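Local coordinates for sulfite dehydrogenase (Paracoccus pantotrophus, PDB 2XTS), which probably oxidises sulfur carried on a partner protein at a molybdenum-molybdopterin centre and passes the electrons on to heme c, at residues A[85-90]-A[101-106]; A[112-117]-A[212-217]; A[116-121]-A[142-147]. One frame throughout, in Å; residues are numbered along the deposited sequence.

Contact 1 of 3, residues A[85-90]-A[101-106]; sequences QDYRLM and FTFEDL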
loop_
_atom_site.group_PDB
_atom_site.type_symbol
_atom_site.label_atom_id
_atom_site.label_comp_id
_atom_site.label_asym_id
_atom_site.label_seq_id
_atom_site.Cartn_x
_atom_site.Cartn_y
_atom_site.Cartn_z
ATOM N N GLN A 85 6.487 -22.974 -6.166
ATOM C CA GLN A 85 6.894 -24.259 -6.743
ATOM C C GLN A 85 5.925 -25.379 -6.394
ATOM O O GLN A 85 5.608 -26.234 -7.228
ATOM C CB GLN A 85 8.275 -24.658 -6.247
ATOM C CG GLN A 85 9.441 -23.951 -6.909
ATOM C CD GLN A 85 9.804 -22.610 -6.329
ATOM O OE1 GLN A 85 9.092 -22.055 -5.477
ATOM N NE2 GLN A 85 10.944 -22.092 -6.770
ATOM N N ASP A 86 5.441 -25.391 -5.153
ATOM C CA ASP A 86 4.516 -26.427 -4.694
ATOM C C ASP A 86 3.048 -26.173 -5.057
ATOM O O ASP A 86 2.227 -27.091 -5.039
ATOM C CB ASP A 86 4.635 -26.546 -3.175
ATOM C CG ASP A 86 5.933 -27.189 -2.720
ATOM O OD1 ASP A 86 6.655 -27.777 -3.564
ATOM O OD2 ASP A 86 6.215 -27.093 -1.506
ATOM N N TYR A 87 2.724 -24.928 -5.356
ATOM C CA TYR A 87 1.361 -24.526 -5.644
ATOM C C TYR A 87 0.784 -25.265 -6.859
ATOM O O TYR A 87 1.440 -25.415 -7.879
ATOM C CB TYR A 87 1.308 -23.016 -5.914
ATOM C CG TYR A 87 -0.068 -22.502 -6.209
ATOM C CD1 TYR A 87 -0.938 -22.204 -5.172
ATOM C CD2 TYR A 87 -0.528 -22.344 -7.499
ATOM C CE1 TYR A 87 -2.211 -21.771 -5.402
ATOM C CE2 TYR A 87 -1.809 -21.903 -7.729
ATOM C CZ TYR A 87 -2.647 -21.622 -6.683
ATOM O OH TYR A 87 -3.921 -21.202 -6.979
ATOM N N ARG A 88 -0.457 -25.714 -6.736
ATOM C CA ARG A 88 -1.197 -26.252 -7.873
ATOM C C ARG A 88 -2.630 -25.756 -7.794
ATOM O O ARG A 88 -3.208 -25.709 -6.711
ATOM C CB ARG A 88 -1.212 -27.780 -7.842
ATOM C CG ARG A 88 0.139 -28.475 -7.949
ATOM C CD ARG A 88 0.788 -28.313 -9.316
ATOM N NE ARG A 88 1.987 -29.133 -9.393
ATOM C CZ ARG A 88 3.184 -28.773 -8.943
ATOM N NH1 ARG A 88 3.385 -27.569 -8.404
ATOM N NH2 ARG A 88 4.206 -29.615 -9.061
ATOM N N LEU A 89 -3.209 -25.406 -8.941
ATOM C CA LEU A 89 -4.627 -25.054 -9.041
ATOM C C LEU A 89 -5.316 -26.032 -9.979
ATOM O O LEU A 89 -4.912 -26.189 -11.122
ATOM C CB LEU A 89 -4.817 -23.621 -9.561
ATOM C CG LEU A 89 -6.265 -23.152 -9.785
ATOM C CD1 LEU A 89 -6.953 -23.059 -8.421
ATOM C CD2 LEU A 89 -6.351 -21.818 -10.508
ATOM N N MET A 90 -6.382 -26.637 -9.493
ATOM C CA MET A 90 -7.153 -27.624 -10.232
ATOM C C MET A 90 -8.500 -27.043 -10.571
ATOM O O MET A 90 -9.114 -26.363 -9.755
ATOM C CB MET A 90 -7.322 -28.886 -9.384
ATOM C CG MET A 90 -8.232 -29.946 -9.994
ATOM S SD MET A 90 -8.438 -31.433 -8.957
ATOM C CE MET A 90 -6.775 -32.076 -9.075
ATOM N N PHE A 101 -3.037 -26.353 -13.180
ATOM C CA PHE A 101 -2.152 -25.227 -13.473
ATOM C C PHE A 101 -1.056 -25.114 -12.417
ATOM O O PHE A 101 -1.287 -25.344 -11.225
ATOM C CB PHE A 101 -2.907 -23.886 -13.441
ATOM C CG PHE A 101 -4.023 -23.785 -14.437
ATOM C CD1 PHE A 101 -3.763 -23.500 -15.764
ATOM C CD2 PHE A 101 -5.330 -23.954 -14.051
ATOM C CE1 PHE A 101 -4.782 -23.414 -16.692
ATOM C CE2 PHE A 101 -6.350 -23.856 -14.973
ATOM C CZ PHE A 101 -6.078 -23.576 -16.288
ATOM N N THR A 102 0.134 -24.768 -12.873
ATOM C CA THR A 102 1.203 -24.349 -12.001
ATOM C C THR A 102 1.140 -22.831 -11.830
ATOM O O THR A 102 0.448 -22.135 -12.565
ATOM C CB THR A 102 2.558 -24.698 -12.589
ATOM O OG1 THR A 102 2.703 -23.998 -13.821
ATOM C CG2 THR A 102 2.657 -26.186 -12.869
ATOM N N PHE A 103 1.892 -22.296 -10.876
ATOM C CA PHE A 103 1.932 -20.854 -10.739
ATOM C C PHE A 103 2.534 -20.181 -11.990
ATOM O O PHE A 103 2.074 -19.139 -12.441
ATOM C CB PHE A 103 2.655 -20.424 -9.457
ATOM C CG PHE A 103 2.410 -18.985 -9.124
ATOM C CD1 PHE A 103 1.228 -18.611 -8.487
ATOM C CD2 PHE A 103 3.290 -17.998 -9.516
ATOM C CE1 PHE A 103 0.957 -17.303 -8.232
ATOM C CE2 PHE A 103 3.025 -16.660 -9.250
ATOM C CZ PHE A 103 1.860 -16.324 -8.618
ATOM N N GLU A 104 3.555 -20.802 -12.569
ATOM C CA GLU A 104 4.155 -20.315 -13.801
ATOM C C GLU A 104 3.090 -20.134 -14.891
ATOM O O GLU A 104 3.097 -19.127 -15.606
ATOM C CB GLU A 104 5.251 -21.270 -14.241
ATOM C CG GLU A 104 5.865 -20.947 -15.558
ATOM C CD GLU A 104 6.940 -21.934 -15.936
ATOM O OE1 GLU A 104 8.133 -21.596 -15.784
ATOM O OE2 GLU A 104 6.580 -23.035 -16.398
ATOM N N ASP A 105 2.172 -21.103 -15.000
ATOM C CA ASP A 105 1.087 -21.017 -15.971
ATOM C C ASP A 105 0.207 -19.784 -15.703
ATOM O O ASP A 105 -0.217 -19.078 -16.611
ATOM C CB ASP A 105 0.147 -22.239 -15.929
ATOM C CG ASP A 105 0.799 -23.551 -16.320
ATOM O OD1 ASP A 105 1.720 -23.553 -17.168
ATOM O OD2 ASP A 105 0.308 -24.590 -15.813
ATOM N N LEU A 106 -0.135 -19.593 -14.432
ATOM C CA LEU A 106 -1.062 -18.543 -14.074
ATOM C C LEU A 106 -0.540 -17.141 -14.384
ATOM O O LEU A 106 -1.320 -16.241 -14.674
ATOM C CB LEU A 106 -1.423 -18.680 -12.603
ATOM C CG LEU A 106 -2.253 -19.936 -12.287
ATOM C CD1 LEU A 106 -2.420 -20.088 -10.799
ATOM C CD2 LEU A 106 -3.628 -19.970 -12.958
HETATM O O HOH W 1 3.365 -24.129 -9.252
#
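Y87 and L106 meet at about a right angle where the entry to strand 89-93 lies against the start of helix 103-106. The tyrosine side chain sets out from CB toward 101-106, with CG anti to the backbone N (chi1 -179°), which carries the ring over to F103 and L106. CD2 reaches the flank of F103, 4.2 Å from F103 CB; next, CE2 presses on L106 CD1 at 3.6 Å; the tip, OH, is hydrogen-bonded to V227 O. Beside the ring, L89 CD2 touches L106 CD2 at 4.1 Å, and L156 and L194 complete this apolar patch. A water donates to Y87 O and accepts from F103 N. R88 turns its guanidinium back on its own segment: NH1 donates to both Q85 O (2.8 Å) and Y87 O, each in the guanidinium plane, though it meets Y87 O from above the carbonyl plane, while NE forms a salt bridge with D5 of the second subunit. L89 and F101 close a hydrogen-bonded antiparallel pair, F101 N to L89 O being 2.8 Å. Then T102 and D105 exchange bonds, D105 N to T102 OG1 and T102 N to D105 OD2, the capping box of a helix N-terminus.

Contact 2 of 3, residues A[112-117]-A[212-217]; sequences TTTTAF and RLVVPG. With MTE (phosphonic acidmono-(2-amino-5,6-dimercapto-4-oxo-3,7,8a,9,10,10a-hexahydro-4H-8-oxa-1,3,9,10-tetraaza-anthracen-7-ylmethyl)ester), chain E.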
loop_
_atom_site.group_PDB
_atom_site.type_symbol
_atom_site.label_atom_id
_atom_site.label_comp_id
_atom_site.label_asym_id
_atom_site.label_seq_id
_atom_site.Cartn_x
_atom_site.Cartn_y
_atom_site.Cartn_z
ATOM N N THR A 112 -6.076 -8.555 -14.843
ATOM C CA THR A 112 -7.009 -7.499 -14.510
ATOM C C THR A 112 -6.661 -6.983 -13.111
ATOM O O THR A 112 -5.839 -7.548 -12.409
ATOM C CB THR A 112 -8.458 -8.025 -14.483
ATOM O OG1 THR A 112 -8.530 -9.140 -13.590
ATOM C CG2 THR A 112 -8.932 -8.430 -15.885
ATOM N N THR A 113 -7.326 -5.908 -12.717
ATOM C CA THR A 113 -7.143 -5.314 -11.418
ATOM C C THR A 113 -8.472 -4.911 -10.814
ATOM O O THR A 113 -9.414 -4.564 -11.522
ATOM C CB THR A 113 -6.195 -4.092 -11.477
ATOM O OG1 THR A 113 -5.911 -3.621 -10.150
ATOM C CG2 THR A 113 -6.798 -2.963 -12.256
ATOM N N THR A 114 -8.551 -4.953 -9.491
ATOM C CA THR A 114 -9.633 -4.286 -8.788
ATOM C C THR A 114 -9.116 -3.850 -7.440
ATOM O O THR A 114 -8.177 -4.429 -6.927
ATOM C CB THR A 114 -10.858 -5.209 -8.621
ATOM O OG1 THR A 114 -11.996 -4.424 -8.263
ATOM C CG2 THR A 114 -10.615 -6.241 -7.546
ATOM N N THR A 115 -9.715 -2.799 -6.919
ATOM C CA THR A 115 -9.470 -2.330 -5.563
ATOM C C THR A 115 -10.745 -2.616 -4.782
ATOM O O THR A 115 -11.822 -2.192 -5.159
ATOM C CB THR A 115 -9.114 -0.842 -5.557
ATOM O OG1 THR A 115 -7.929 -0.721 -6.319
ATOM C CG2 THR A 115 -8.853 -0.347 -4.154
ATOM N N ALA A 116 -10.635 -3.372 -3.701
ATOM C CA ALA A 116 -11.804 -3.922 -3.033
ATOM C C ALA A 116 -11.563 -4.139 -1.579
ATOM O O ALA A 116 -10.484 -4.582 -1.172
ATOM C CB ALA A 116 -12.198 -5.256 -3.676
ATOM N N PHE A 117 -12.617 -3.913 -0.796
ATOM C CA PHE A 117 -12.557 -4.213 0.603
ATOM C C PHE A 117 -12.895 -5.682 0.855
ATOM O O PHE A 117 -13.817 -6.253 0.247
ATOM C CB PHE A 117 -13.500 -3.295 1.430
ATOM C CG PHE A 117 -14.983 -3.588 1.275
ATOM C CD1 PHE A 117 -15.595 -4.621 1.984
ATOM C CD2 PHE A 117 -15.765 -2.831 0.417
ATOM C CE1 PHE A 117 -16.946 -4.886 1.834
ATOM C CE2 PHE A 117 -17.082 -3.111 0.268
ATOM C CZ PHE A 117 -17.678 -4.146 0.960
ATOM N N ARG A 212 -5.150 -16.031 -4.011
ATOM C CA ARG A 212 -6.428 -16.021 -3.300
ATOM C C ARG A 212 -7.544 -15.597 -4.238
ATOM O O ARG A 212 -7.288 -14.941 -5.247
ATOM C CB ARG A 212 -6.412 -15.081 -2.085
ATOM C CG ARG A 212 -6.574 -13.599 -2.442
ATOM C CD ARG A 212 -6.627 -12.711 -1.222
ATOM N NE ARG A 212 -7.719 -13.104 -0.332
ATOM C CZ ARG A 212 -7.785 -12.766 0.950
ATOM N NH1 ARG A 212 -6.952 -11.869 1.458
ATOM N NH2 ARG A 212 -8.747 -13.269 1.716
ATOM N N LEU A 213 -8.783 -15.899 -3.865
ATOM C CA LEU A 213 -9.906 -15.248 -4.496
ATOM C C LEU A 213 -10.179 -13.875 -3.917
ATOM O O LEU A 213 -10.096 -13.676 -2.710
ATOM C CB LEU A 213 -11.174 -16.094 -4.362
ATOM C CG LEU A 213 -11.121 -17.485 -4.993
ATOM C CD1 LEU A 213 -12.481 -18.187 -4.909
ATOM C CD2 LEU A 213 -10.634 -17.424 -6.440
ATOM N N VAL A 214 -10.540 -12.970 -4.816
ATOM C CA VAL A 214 -11.026 -11.628 -4.518
ATOM C C VAL A 214 -12.453 -11.594 -5.052
ATOM O O VAL A 214 -12.688 -11.886 -6.242
ATOM C CB VAL A 214 -10.123 -10.533 -5.139
ATOM C CG1 VAL A 214 -10.793 -9.176 -5.077
ATOM C CG2 VAL A 214 -8.812 -10.524 -4.401
ATOM N N VAL A 215 -13.419 -11.320 -4.156
ATOM C CA VAL A 215 -14.865 -11.449 -4.453
ATOM C C VAL A 215 -15.545 -10.117 -4.120
ATOM O O VAL A 215 -16.055 -9.923 -3.011
ATOM C CB VAL A 215 -15.482 -12.609 -3.631
ATOM C CG1 VAL A 215 -16.895 -12.907 -4.132
ATOM C CG2 VAL A 215 -14.558 -13.861 -3.654
ATOM N N PRO A 216 -15.488 -9.156 -5.045
ATOM C CA PRO A 216 -15.848 -7.794 -4.686
ATOM C C PRO A 216 -17.248 -7.658 -4.081
ATOM O O PRO A 216 -18.241 -8.146 -4.619
ATOM C CB PRO A 216 -15.714 -7.047 -5.991
ATOM C CG PRO A 216 -14.613 -7.773 -6.672
ATOM C CD PRO A 216 -14.901 -9.199 -6.393
ATOM N N GLY A 217 -17.284 -7.033 -2.917
ATOM C CA GLY A 217 -18.524 -6.742 -2.238
ATOM C C GLY A 217 -19.085 -7.858 -1.381
ATOM O O GLY A 217 -20.081 -7.645 -0.692
HETATM N N1 MTE E . -9.337 -19.110 3.056
HETATM C C2 MTE E . -8.863 -20.247 3.553
HETATM N N2 MTE E . -8.293 -21.135 2.711
HETATM N N3 MTE E . -8.911 -20.528 4.869
HETATM C C4 MTE E . -9.464 -19.677 5.781
HETATM O O4 MTE E . -9.459 -20.007 6.985
HETATM N N5 MTE E . -10.695 -17.514 6.101
HETATM C C6 MTE E . -11.644 -16.707 5.369
HETATM C C7 MTE E . -11.099 -16.080 4.095
HETATM N N8 MTE E . -10.442 -17.079 3.293
HETATM C C9 MTE E . -10.030 -18.430 5.307
HETATM C C10 MTE E . -9.947 -18.189 3.861
HETATM C "C1'" MTE E . -12.279 -15.619 6.216
HETATM S "S1'" MTE E . -13.497 -16.068 7.389
HETATM C "C2'" MTE E . -11.988 -14.310 6.031
HETATM S "S2'" MTE E . -12.833 -13.059 6.854
HETATM C "C3'" MTE E . -10.912 -13.926 5.037
HETATM O "O3'" MTE E . -10.210 -15.039 4.460
HETATM C "C4'" MTE E . -9.856 -13.076 5.719
HETATM O "O4'" MTE E . -8.887 -12.646 4.754
HETATM P P MTE E . -7.496 -12.114 5.348
HETATM O O1P MTE E . -7.986 -10.902 6.195
HETATM O O2P MTE E . -6.878 -13.143 6.238
HETATM O O3P MTE E . -6.708 -11.679 4.161
HETATM O O HOH W 2 -15.187 -5.558 -1.993
#
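T114 to F117 and V214 to G217 run 61° apart and pack without a direct hydrogen bond, the CA atoms of A116 and P216 lying 5.8 Å from each other. The first side-chain contact is between methyl groups. T114 has OG1 anti to the backbone N (chi1 -165°), which leaves CG2 to face V214 CG1 at 3.8 Å, the two side chains sliding past each other in opposite directions. A116 CB backs onto the same V214 methyl. Both strands belong to one curled antiparallel sheet of the molybdopterin-binding domain, yet they are not neighbours in it: strands 143-152 and 193-198 come between, and the curl brings 212-217 over the face that carries T114 and A116. At the far end a water bridges the two segments, donating to F117 O and accepting from G217 N, each at 2.7 Å, and it also sits over the centre of one face of the F117 ring. F117 CZ closes on G217 CA at 4.2 Å. R212 leaves this packing and serves the cofactor. Its chain bends at chi3 (-58°), and the guanidinium turns its edge to the phosphate group of MTE, NH1 donating to O3P of MTE at 2.7 Å and NH2 to O4' of MTE at 3.1 Å. NH2 also donates to W223 O. Replacing the arginine with a leucine would probably leave the phosphate without this cationic partner and W223 O without its bond. K225 reaches the cofactor as well, through NZ.

Contact 3 of 3, residues A[116-121]-A[142-147]; sequences AFCECA and MIHNME. With 2MO (molybdenum (IV)oxide), chain F; MTE (phosphonic acidmono-(2-amino-5,6-dimercapto-4-oxo-3,7,8a,9,10,10a-hexahydro-4H-8-oxa-1,3,9,10-tetraaza-anthracen-7-ylmethyl)ester), chain E.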
loop_
_atom_site.group_PDB
_atom_site.type_symbol
_atom_site.label_atom_id
_atom_site.label_comp_id
_atom_site.label_asym_id
_atom_site.label_seq_id
_atom_site.Cartn_x
_atom_site.Cartn_y
_atom_site.Cartn_z
ATOM N N ALA A 116 -10.635 -3.372 -3.701
ATOM C CA ALA A 116 -11.804 -3.922 -3.033
ATOM C C ALA A 116 -11.563 -4.139 -1.579
ATOM O O ALA A 116 -10.484 -4.582 -1.172
ATOM C CB ALA A 116 -12.198 -5.256 -3.676
ATOM N N PHE A 117 -12.617 -3.913 -0.796
ATOM C CA PHE A 117 -12.557 -4.213 0.603
ATOM C C PHE A 117 -12.895 -5.682 0.855
ATOM O O PHE A 117 -13.817 -6.253 0.247
ATOM C CB PHE A 117 -13.500 -3.295 1.430
ATOM C CG PHE A 117 -14.983 -3.588 1.275
ATOM C CD1 PHE A 117 -15.595 -4.621 1.984
ATOM C CD2 PHE A 117 -15.765 -2.831 0.417
ATOM C CE1 PHE A 117 -16.946 -4.886 1.834
ATOM C CE2 PHE A 117 -17.082 -3.111 0.268
ATOM C CZ PHE A 117 -17.678 -4.146 0.960
ATOM N N CYS A 118 -12.142 -6.275 1.784
ATOM C CA CYS A 118 -12.408 -7.611 2.306
ATOM C C CYS A 118 -12.871 -7.418 3.739
ATOM O O CYS A 118 -12.063 -7.039 4.578
ATOM C CB CYS A 118 -11.138 -8.454 2.268
ATOM S SG CYS A 118 -11.348 -10.112 2.936
ATOM N N GLU A 119 -14.178 -7.566 3.983
ATOM C CA GLU A 119 -14.754 -7.400 5.307
ATOM C C GLU A 119 -15.233 -8.756 5.794
ATOM O O GLU A 119 -16.058 -9.403 5.149
ATOM C CB GLU A 119 -15.897 -6.396 5.333
ATOM C CG GLU A 119 -16.413 -6.161 6.738
ATOM C CD GLU A 119 -17.572 -5.188 6.852
ATOM O OE1 GLU A 119 -18.263 -4.925 5.837
ATOM O OE2 GLU A 119 -17.778 -4.723 8.004
ATOM N N CYS A 120 -14.722 -9.193 6.934
ATOM C CA CYS A 120 -15.229 -10.434 7.521
ATOM C C CYS A 120 -16.730 -10.287 7.813
ATOM O O CYS A 120 -17.184 -9.266 8.282
ATOM C CB CYS A 120 -14.488 -10.720 8.810
ATOM S SG CYS A 120 -14.929 -12.318 9.560
ATOM N N ALA A 121 -17.479 -11.342 7.519
ATOM C CA ALA A 121 -18.898 -11.384 7.793
ATOM C C ALA A 121 -19.189 -11.039 9.244
ATOM O O ALA A 121 -20.255 -10.468 9.552
ATOM C CB ALA A 121 -19.436 -12.774 7.497
ATOM N N MET A 142 -12.161 -5.843 11.373
ATOM C CA MET A 142 -12.038 -7.045 10.552
ATOM C C MET A 142 -12.288 -6.651 9.085
ATOM O O MET A 142 -13.246 -7.100 8.448
ATOM C CB MET A 142 -13.010 -8.162 10.967
ATOM C CG MET A 142 -13.064 -8.508 12.403
ATOM S SD MET A 142 -14.244 -9.893 12.582
ATOM C CE MET A 142 -14.539 -9.881 14.347
ATOM N N ILE A 143 -11.408 -5.805 8.545
ATOM C CA ILE A 143 -11.540 -5.310 7.212
ATOM C C ILE A 143 -10.165 -4.868 6.724
ATOM O O ILE A 143 -9.339 -4.374 7.494
ATOM C CB ILE A 143 -12.545 -4.110 7.182
ATOM C CG1 ILE A 143 -12.956 -3.756 5.763
ATOM C CG2 ILE A 143 -12.017 -2.871 7.923
ATOM C CD1 ILE A 143 -14.264 -2.978 5.725
ATOM N N HIS A 144 -9.954 -5.000 5.426
ATOM C CA HIS A 144 -8.806 -4.403 4.762
ATOM C C HIS A 144 -9.191 -4.049 3.331
ATOM O O HIS A 144 -10.226 -4.484 2.836
ATOM C CB HIS A 144 -7.509 -5.252 4.872
ATOM C CG HIS A 144 -7.545 -6.627 4.299
ATOM N ND1 HIS A 144 -7.825 -6.891 2.975
ATOM C CD2 HIS A 144 -7.180 -7.803 4.857
ATOM C CE1 HIS A 144 -7.677 -8.188 2.763
ATOM N NE2 HIS A 144 -7.289 -8.764 3.886
ATOM N N ASN A 145 -8.366 -3.232 2.685
ATOM C CA ASN A 145 -8.664 -2.688 1.372
ATOM C C ASN A 145 -7.379 -2.566 0.603
ATOM O O ASN A 145 -6.509 -1.826 0.973
ATOM C CB ASN A 145 -9.343 -1.327 1.541
ATOM C CG ASN A 145 -9.867 -0.717 0.246
ATOM O OD1 ASN A 145 -9.257 0.228 -0.306
ATOM N ND2 ASN A 145 -10.989 -1.165 -0.200
ATOM N N MET A 146 -7.283 -3.327 -0.462
ATOM C CA MET A 146 -6.055 -3.420 -1.233
ATOM C C MET A 146 -6.345 -3.328 -2.730
ATOM O O MET A 146 -7.444 -3.618 -3.217
ATOM C CB MET A 146 -5.315 -4.736 -0.945
ATOM C CG MET A 146 -5.124 -4.968 0.529
ATOM S SD MET A 146 -3.993 -6.337 0.830
ATOM C CE MET A 146 -4.092 -6.426 2.617
ATOM N N GLU A 147 -5.314 -2.914 -3.463
ATOM C CA GLU A 147 -5.289 -2.965 -4.926
ATOM C C GLU A 147 -4.808 -4.343 -5.357
ATOM O O GLU A 147 -3.655 -4.681 -5.107
ATOM C CB GLU A 147 -4.329 -1.905 -5.457
ATOM C CG GLU A 147 -4.162 -1.897 -6.979
ATOM C CD GLU A 147 -3.009 -1.022 -7.438
ATOM O OE1 GLU A 147 -1.845 -1.355 -7.162
ATOM O OE2 GLU A 147 -3.257 -0.015 -8.126
HETATM MO MO 2MO F . -14.656 -14.088 7.982
HETATM O OT1 2MO F . -16.097 -13.915 6.928
HETATM O OT2 2MO F . -15.008 -15.146 9.592
HETATM N N1 MTE E . -9.337 -19.110 3.056
HETATM C C2 MTE E . -8.863 -20.247 3.553
HETATM N N2 MTE E . -8.293 -21.135 2.711
HETATM N N3 MTE E . -8.911 -20.528 4.869
HETATM C C4 MTE E . -9.464 -19.677 5.781
HETATM O O4 MTE E . -9.459 -20.007 6.985
HETATM N N5 MTE E . -10.695 -17.514 6.101
HETATM C C6 MTE E . -11.644 -16.707 5.369
HETATM C C7 MTE E . -11.099 -16.080 4.095
HETATM N N8 MTE E . -10.442 -17.079 3.293
HETATM C C9 MTE E . -10.030 -18.430 5.307
HETATM C C10 MTE E . -9.947 -18.189 3.861
HETATM C "C1'" MTE E . -12.279 -15.619 6.216
HETATM S "S1'" MTE E . -13.497 -16.068 7.389
HETATM C "C2'" MTE E . -11.988 -14.310 6.031
HETATM S "S2'" MTE E . -12.833 -13.059 6.854
HETATM C "C3'" MTE E . -10.912 -13.926 5.037
HETATM O "O3'" MTE E . -10.210 -15.039 4.460
HETATM C "C4'" MTE E . -9.856 -13.076 5.719
HETATM O "O4'" MTE E . -8.887 -12.646 4.754
HETATM P P MTE E . -7.496 -12.114 5.348
HETATM O O1P MTE E . -7.986 -10.902 6.195
HETATM O O2P MTE E . -6.878 -13.143 6.238
HETATM O O3P MTE E . -6.708 -11.679 4.161
HETATM O O HOH W 3 -8.687 -5.998 0.440
#
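H144 and C118 face each other across a hydrogen-bonded antiparallel pair, their side chains on the cofactor side of the sheet. C118 CB comes obliquely upon the imidazole, 3.5 Å from H144 CE1, and its SG stands 34° off the ring normal. M146 CE lies over the centre of one face of the ring. In the ring plane two polar partners take the edge: NE2 donates to O3P of MTE at 3.0 Å, almost straight at 177°, and ND1 is 2.8 Å from a water, which in turn donates to A116 O. The imidazole is thus gripped on both nitrogens, and its rotation is fixed between phosphate and water. On the reverse side of the sheet E119 and I143 cross obliquely, I143 CD1 lying 3.8 Å from E119 CB, while the carboxylate runs on to W291 and to a salt bridge with K265. Just past the end of the strand C120 turns toward the metal. With chi1 at -175° the sulfur swings away from the backbone N, and SG binds molybdenum at 2.4 Å, while CB rests against M142 CB at 3.7 Å and C120 N is tied to M142 O. A121 N donates to the oxygen OT1 of the molybdenum group. A cysteine sulfur joining the two dithiolene sulfurs of the pterin is the signature of the sulfite oxidase family, and here two adjoining segments hold the cofactor at two points, by a metal-sulfur bond at the molybdenum and by a hydrogen bond from histidine at the phosphate.

In the fold
All three contacts are largely buried, but at different depths. The centre of contact 3 lies about 2 Å from that of the chain, that of contact 2 about 11 Å and that of contact 1 about 27 Å, where the second subunit and cytochrome chains cover it. Contacts 2 and 3 share A116 and F117: contact 2 packs 112-117 against the non-adjacent 212-217, contact 3 pairs 116-119 with its sheet neighbour 143-147, and R212 and H144 share a phosphate oxygen. Contact 1 touches neither. The chemistry shifts accordingly: apolar side chains, a strand pair and a helix cap at the periphery; apolar packing with a water bridge beside a phosphate-binding arginine in contact 2; metal and phosphate binding in contact 3.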